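Local atomic coordinates of KLLA0F20702p (Kluyveromyces lactis, PDB entry 5Y5A), a protein that is the yeast telomerase subunit Est1, which probably takes part in recruiting telomerase to telomeres through binding Cdc13. Residues D77-R80 / I81-T85; Q129-K132 / L133-T137. All blocks are in the same frame, centred on the assembly; numbering follows the deposited sequence.

Contact 1 (D77-R80 / I81-T85); sequences DAHR and ILDLT
Ile-81 closes the first backbone bond of this turn, its N lying 2.7 Å from Asp-77 O at the start of helix 78-105. Three more i to i+4 bonds follow, from the amides of Leu-82, Asp-83 and Leu-84 to the carbonyls of Ala-78, His-79 and Arg-80. One turn on, Thr-85 turns its hydroxyl back along the helix: OG1 donates to Ile-81 O at 2.6 Å, which satisfies the hydroxyl of this buried residue within its own helix.

The apolar contacts run over the same carbonyls. With CG1 of Ile-81 anti to the carbonyl carbon (chi1 -71°), the branch folds back over the preceding turn, CG1 3.1 Å from Asp-77 O, and CD1 ends 4.0 Å from Asp-77 CB. Cutting Ile-81 back to an alanine removes CG1 and CD1, which is likely to leave Asp-77 CB without its apolar neighbour and to open a gap against Ser-52 of helix 33-53. Leu-82 sets its CG 3.4 Å from Ala-78 O and faces helix 179-206, while Leu-84 packs on helix 7-21.

On the polar side, the His-79 ring stands almost perpendicular to the Asp-83 carboxylate (89°), with ND1 and OD2 3.8 Å apart. CG of Arg-80 lies over one face of the imidazole, toward its rim. Asp-83 OD1 instead makes a salt bridge to Arg-190 and a hydrogen bond with Tyr-194, both on helix 179-206. Because Asp-83 is bound to these two residues, it ties the start of helix 78-105 to helix 179-206, while His-79 ND1 stays buried without a partner in the model; any effect of the carboxylate on the imidazole is probably electrostatic.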
loop_
_atom_site.group_PDB
_atom_site.type_symbol
_atom_site.label_atom_id
_atom_site.label_comp_id
_atom_site.label_asym_id
_atom_site.label_seq_id
_atom_site.Cartn_x
_atom_site.Cartn_y
_atom_site.Cartn_z
ATOM N N ASP A 77 -7.440 26.086 2.611
ATOM C CA ASP A 77 -8.485 26.006 1.615
ATOM C C ASP A 77 -8.035 25.198 0.405
ATOM O O ASP A 77 -8.854 24.558 -0.248
ATOM C CB ASP A 77 -8.915 27.406 1.188
ATOM C CG ASP A 77 -9.482 28.216 2.338
ATOM O OD1 ASP A 77 -10.060 27.604 3.261
ATOM O OD2 ASP A 77 -9.350 29.459 2.319
ATOM N N ALA A 78 -6.731 25.208 0.132
ATOM C CA ALA A 78 -6.195 24.698 -1.132
ATOM C C ALA A 78 -6.605 23.261 -1.451
ATOM O O ALA A 78 -7.242 23.008 -2.474
ATOM C CB ALA A 78 -4.694 24.810 -1.137
ATOM N N HIS A 79 -6.243 22.321 -0.586
ATOM C CA HIS A 79 -6.532 20.917 -0.855
ATOM C C HIS A 79 -8.032 20.639 -0.762
ATOM O O HIS A 79 -8.527 19.666 -1.327
ATOM C CB HIS A 79 -5.754 20.009 0.104
ATOM C CG HIS A 79 -6.383 19.870 1.455
ATOM N ND1 HIS A 79 -7.179 18.796 1.796
ATOM C CD2 HIS A 79 -6.333 20.664 2.550
ATOM C CE1 HIS A 79 -7.592 18.937 3.043
ATOM N NE2 HIS A 79 -7.095 20.063 3.523
ATOM N N ARG A 80 -8.751 21.500 -0.050
ATOM C CA ARG A 80 -10.200 21.384 0.045
ATOM C C ARG A 80 -10.847 21.851 -1.256
ATOM O O ARG A 80 -11.818 21.263 -1.736
ATOM C CB ARG A 80 -10.727 22.193 1.233
ATOM C CG ARG A 80 -10.304 21.642 2.587
ATOM C CD ARG A 80 -10.772 22.522 3.742
ATOM N NE ARG A 80 -10.579 21.863 5.035
ATOM C CZ ARG A 80 -10.766 22.449 6.216
ATOM N NH1 ARG A 80 -11.147 23.719 6.280
ATOM N NH2 ARG A 80 -10.568 21.764 7.335
ATOM N N ILE A 81 -10.295 22.913 -1.827
ATOM C CA ILE A 81 -10.774 23.427 -3.102
ATOM C C ILE A 81 -10.618 22.363 -4.184
ATOM O O ILE A 81 -11.497 22.192 -5.027
ATOM C CB ILE A 81 -10.023 24.708 -3.503
ATOM C CG1 ILE A 81 -10.437 25.862 -2.590
ATOM C CG2 ILE A 81 -10.295 25.064 -4.950
ATOM C CD1 ILE A 81 -9.587 27.089 -2.745
ATOM N N LEU A 82 -9.512 21.630 -4.133
ATOM C CA LEU A 82 -9.238 20.597 -5.122
ATOM C C LEU A 82 -10.132 19.369 -4.938
ATOM O O LEU A 82 -10.473 18.696 -5.910
ATOM C CB LEU A 82 -7.764 20.190 -5.062
ATOM C CG LEU A 82 -6.770 21.302 -5.396
ATOM C CD1 LEU A 82 -5.353 20.898 -5.030
ATOM C CD2 LEU A 82 -6.857 21.667 -6.876
ATOM N N ASP A 83 -10.494 19.071 -3.691
ATOM C CA ASP A 83 -11.373 17.936 -3.404
ATOM C C ASP A 83 -12.798 18.236 -3.873
ATOM O O ASP A 83 -13.453 17.389 -4.472
ATOM C CB ASP A 83 -11.357 17.592 -1.911
ATOM C CG ASP A 83 -10.102 16.831 -1.491
ATOM O OD1 ASP A 83 -9.486 16.153 -2.341
ATOM O OD2 ASP A 83 -9.730 16.901 -0.303
ATOM N N LEU A 84 -13.274 19.449 -3.614
ATOM C CA LEU A 84 -14.576 19.864 -4.124
ATOM C C LEU A 84 -14.572 19.941 -5.653
ATOM O O LEU A 84 -15.619 19.808 -6.302
ATOM C CB LEU A 84 -14.979 21.216 -3.536
ATOM C CG LEU A 84 -15.366 21.236 -2.057
ATOM C CD1 LEU A 84 -15.648 22.657 -1.611
ATOM C CD2 LEU A 84 -16.573 20.348 -1.803
ATOM N N THR A 85 -13.392 20.168 -6.220
ATOM C CA THR A 85 -13.243 20.248 -7.665
ATOM C C THR A 85 -13.415 18.874 -8.302
ATOM O O THR A 85 -14.143 18.712 -9.284
ATOM C CB THR A 85 -11.878 20.826 -8.056
ATOM O OG1 THR A 85 -11.792 22.187 -7.608
ATOM C CG2 THR A 85 -11.704 20.773 -9.564
#

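Contact 2 (Q129-K132 / L133-T137); sequences QIHK and LYYST
His-131 and Tyr-135 lie side by side one turn apart, pointing the same way, their ring planes only 18° from parallel. The rings are slid so far along each other that they barely overlap, with centroids 6.0 Å apart, and the touch is made lower down, where His-131 CE1 meets Tyr-135 CB at 4.1 Å. Both side chains leave the helix with CG opposite the backbone N (chi1 -176° for His-131, -171° for Tyr-135), which gives the two rings their common heading. Beyond this pair, Tyr-135 OH is hydrogen-bonded to Leu-159 O, and His-131 packs on Gln-199.

Ile-130 and Tyr-134 also run alongside each other, on the buried side. Ile-130 CG2 rests 4.2 Å from Tyr-134 CE2, and CD2 of the same ring passes 3.4 Å from Ile-130 O, in an oblique approach. Both pairs are i to i+4 neighbours on helix 113-144, in the Est1 family region of the TPR clan, where antiparallel helices stack on one another. Tyr-134 reaches across to helix 78-105: its OH is hydrogen-bonded to His-90 ND1, and the two rings meet at a steep angle.

Ser-136 turns its hydroxyl back onto the backbone. Its OG, beside its own N, donates to Lys-132 O at 2.6 Å, while Ser-136 N reaches the same oxygen at 2.8 Å from the opposite face of the carbonyl plane; two donors therefore grip one acceptor. Thr-137 OG1 likewise bonds to the carbonyl one turn back, Leu-133 O, at 2.7 Å, but from nearly along the C=O axis.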
loop_
_atom_site.group_PDB
_atom_site.type_symbol
_atom_site.label_atom_id
_atom_site.label_comp_id
_atom_site.label_asym_id
_atom_site.label_seq_id
_atom_site.Cartn_x
_atom_site.Cartn_y
_atom_site.Cartn_z
ATOM N N GLN A 129 -7.900 20.410 -20.397
ATOM C CA GLN A 129 -8.247 21.469 -19.454
ATOM C C GLN A 129 -8.236 20.942 -18.027
ATOM O O GLN A 129 -7.674 21.567 -17.125
ATOM C CB GLN A 129 -9.614 22.066 -19.790
ATOM C CG GLN A 129 -9.596 22.957 -21.018
ATOM C CD GLN A 129 -8.501 24.004 -20.939
ATOM O OE1 GLN A 129 -8.470 24.816 -20.013
ATOM N NE2 GLN A 129 -7.585 23.976 -21.901
ATOM N N ILE A 130 -8.867 19.788 -17.841
ATOM C CA ILE A 130 -8.908 19.115 -16.554
ATOM C C ILE A 130 -7.502 18.877 -16.044
ATOM O O ILE A 130 -7.189 19.172 -14.891
ATOM C CB ILE A 130 -9.648 17.770 -16.648
ATOM C CG1 ILE A 130 -11.101 17.998 -17.070
ATOM C CG2 ILE A 130 -9.577 17.024 -15.317
ATOM C CD1 ILE A 130 -11.880 16.723 -17.265
ATOM N N HIS A 131 -6.656 18.348 -16.916
ATOM C CA HIS A 131 -5.276 18.076 -16.551
ATOM C C HIS A 131 -4.546 19.363 -16.193
ATOM O O HIS A 131 -3.721 19.383 -15.280
ATOM C CB HIS A 131 -4.547 17.362 -17.685
ATOM C CG HIS A 131 -3.146 16.975 -17.342
ATOM N ND1 HIS A 131 -2.056 17.755 -17.668
ATOM C CD2 HIS A 131 -2.654 15.900 -16.682
ATOM C CE1 HIS A 131 -0.955 17.172 -17.230
ATOM N NE2 HIS A 131 -1.289 16.044 -16.630
ATOM N N LYS A 132 -4.861 20.437 -16.910
ATOM C CA LYS A 132 -4.196 21.715 -16.694
ATOM C C LYS A 132 -4.556 22.325 -15.350
ATOM O O LYS A 132 -3.706 22.925 -14.706
ATOM C CB LYS A 132 -4.531 22.703 -17.814
ATOM C CG LYS A 132 -3.595 22.605 -19.005
ATOM C CD LYS A 132 -3.954 23.603 -20.094
ATOM C CE LYS A 132 -3.074 23.405 -21.323
ATOM N NZ LYS A 132 -3.442 24.319 -22.438
ATOM N N LEU A 133 -5.806 22.174 -14.927
ATOM C CA LEU A 133 -6.239 22.721 -13.644
ATOM C C LEU A 133 -5.378 22.203 -12.489
ATOM O O LEU A 133 -5.011 22.952 -11.582
ATOM C CB LEU A 133 -7.704 22.386 -13.392
ATOM C CG LEU A 133 -8.317 22.972 -12.120
ATOM C CD1 LEU A 133 -8.424 24.479 -12.217
ATOM C CD2 LEU A 133 -9.678 22.375 -11.884
ATOM N N TYR A 134 -5.035 20.923 -12.537
ATOM C CA TYR A 134 -4.257 20.314 -11.465
ATOM C C TYR A 134 -2.764 20.572 -11.601
ATOM O O TYR A 134 -2.089 20.861 -10.614
ATOM C CB TYR A 134 -4.519 18.814 -11.414
ATOM C CG TYR A 134 -5.928 18.486 -10.998
ATOM C CD1 TYR A 134 -6.417 18.892 -9.760
ATOM C CD2 TYR A 134 -6.772 17.775 -11.838
ATOM C CE1 TYR A 134 -7.707 18.601 -9.374
ATOM C CE2 TYR A 134 -8.065 17.476 -11.458
ATOM C CZ TYR A 134 -8.527 17.892 -10.228
ATOM O OH TYR A 134 -9.812 17.596 -9.848
ATOM N N TYR A 135 -2.250 20.460 -12.820
ATOM C CA TYR A 135 -0.831 20.673 -13.060
ATOM C C TYR A 135 -0.445 22.154 -12.937
ATOM O O TYR A 135 0.692 22.465 -12.584
ATOM C CB TYR A 135 -0.433 20.129 -14.436
ATOM C CG TYR A 135 1.062 20.110 -14.670
ATOM C CD1 TYR A 135 1.876 19.213 -13.995
ATOM C CD2 TYR A 135 1.659 20.988 -15.567
ATOM C CE1 TYR A 135 3.241 19.188 -14.198
ATOM C CE2 TYR A 135 3.025 20.968 -15.781
ATOM C CZ TYR A 135 3.812 20.067 -15.090
ATOM O OH TYR A 135 5.172 20.043 -15.294
ATOM N N SER A 136 -1.381 23.059 -13.229
ATOM C CA SER A 136 -1.152 24.494 -13.027
ATOM C C SER A 136 -0.868 24.761 -11.563
ATOM O O SER A 136 0.031 25.528 -11.213
ATOM C CB SER A 136 -2.359 25.340 -13.448
ATOM O OG SER A 136 -2.613 25.262 -14.836
ATOM N N THR A 137 -1.662 24.126 -10.712
ATOM C CA THR A 137 -1.578 24.339 -9.281
ATOM C C THR A 137 -0.228 23.856 -8.759
ATOM O O THR A 137 0.419 24.552 -7.976
ATOM C CB THR A 137 -2.730 23.630 -8.563
ATOM O OG1 THR A 137 -3.952 23.927 -9.251
ATOM C CG2 THR A 137 -2.841 24.107 -7.126
#

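Contact 1 comes first in the chain, at the start of helix 78-105, and contact 2 follows on the next helix, 113-144; their centres are about 13 Å apart, on the same side of the chain's centre. They touch directly: Thr-85 CG2 of contact 1 packs against Leu-133 CD2 of contact 2 at 3.5 Å, and Leu-82 CD2 against Tyr-134 CD1 at 4.0 Å. Helices 33-53 and 179-206 touch both. Together they form part of the helical bundle in the N-terminal Est1 region, where these consecutive, antiparallel helices pack through mostly apolar atoms, with the Tyr-134 hydroxyl, bonded to His-90, as a polar link across the seam.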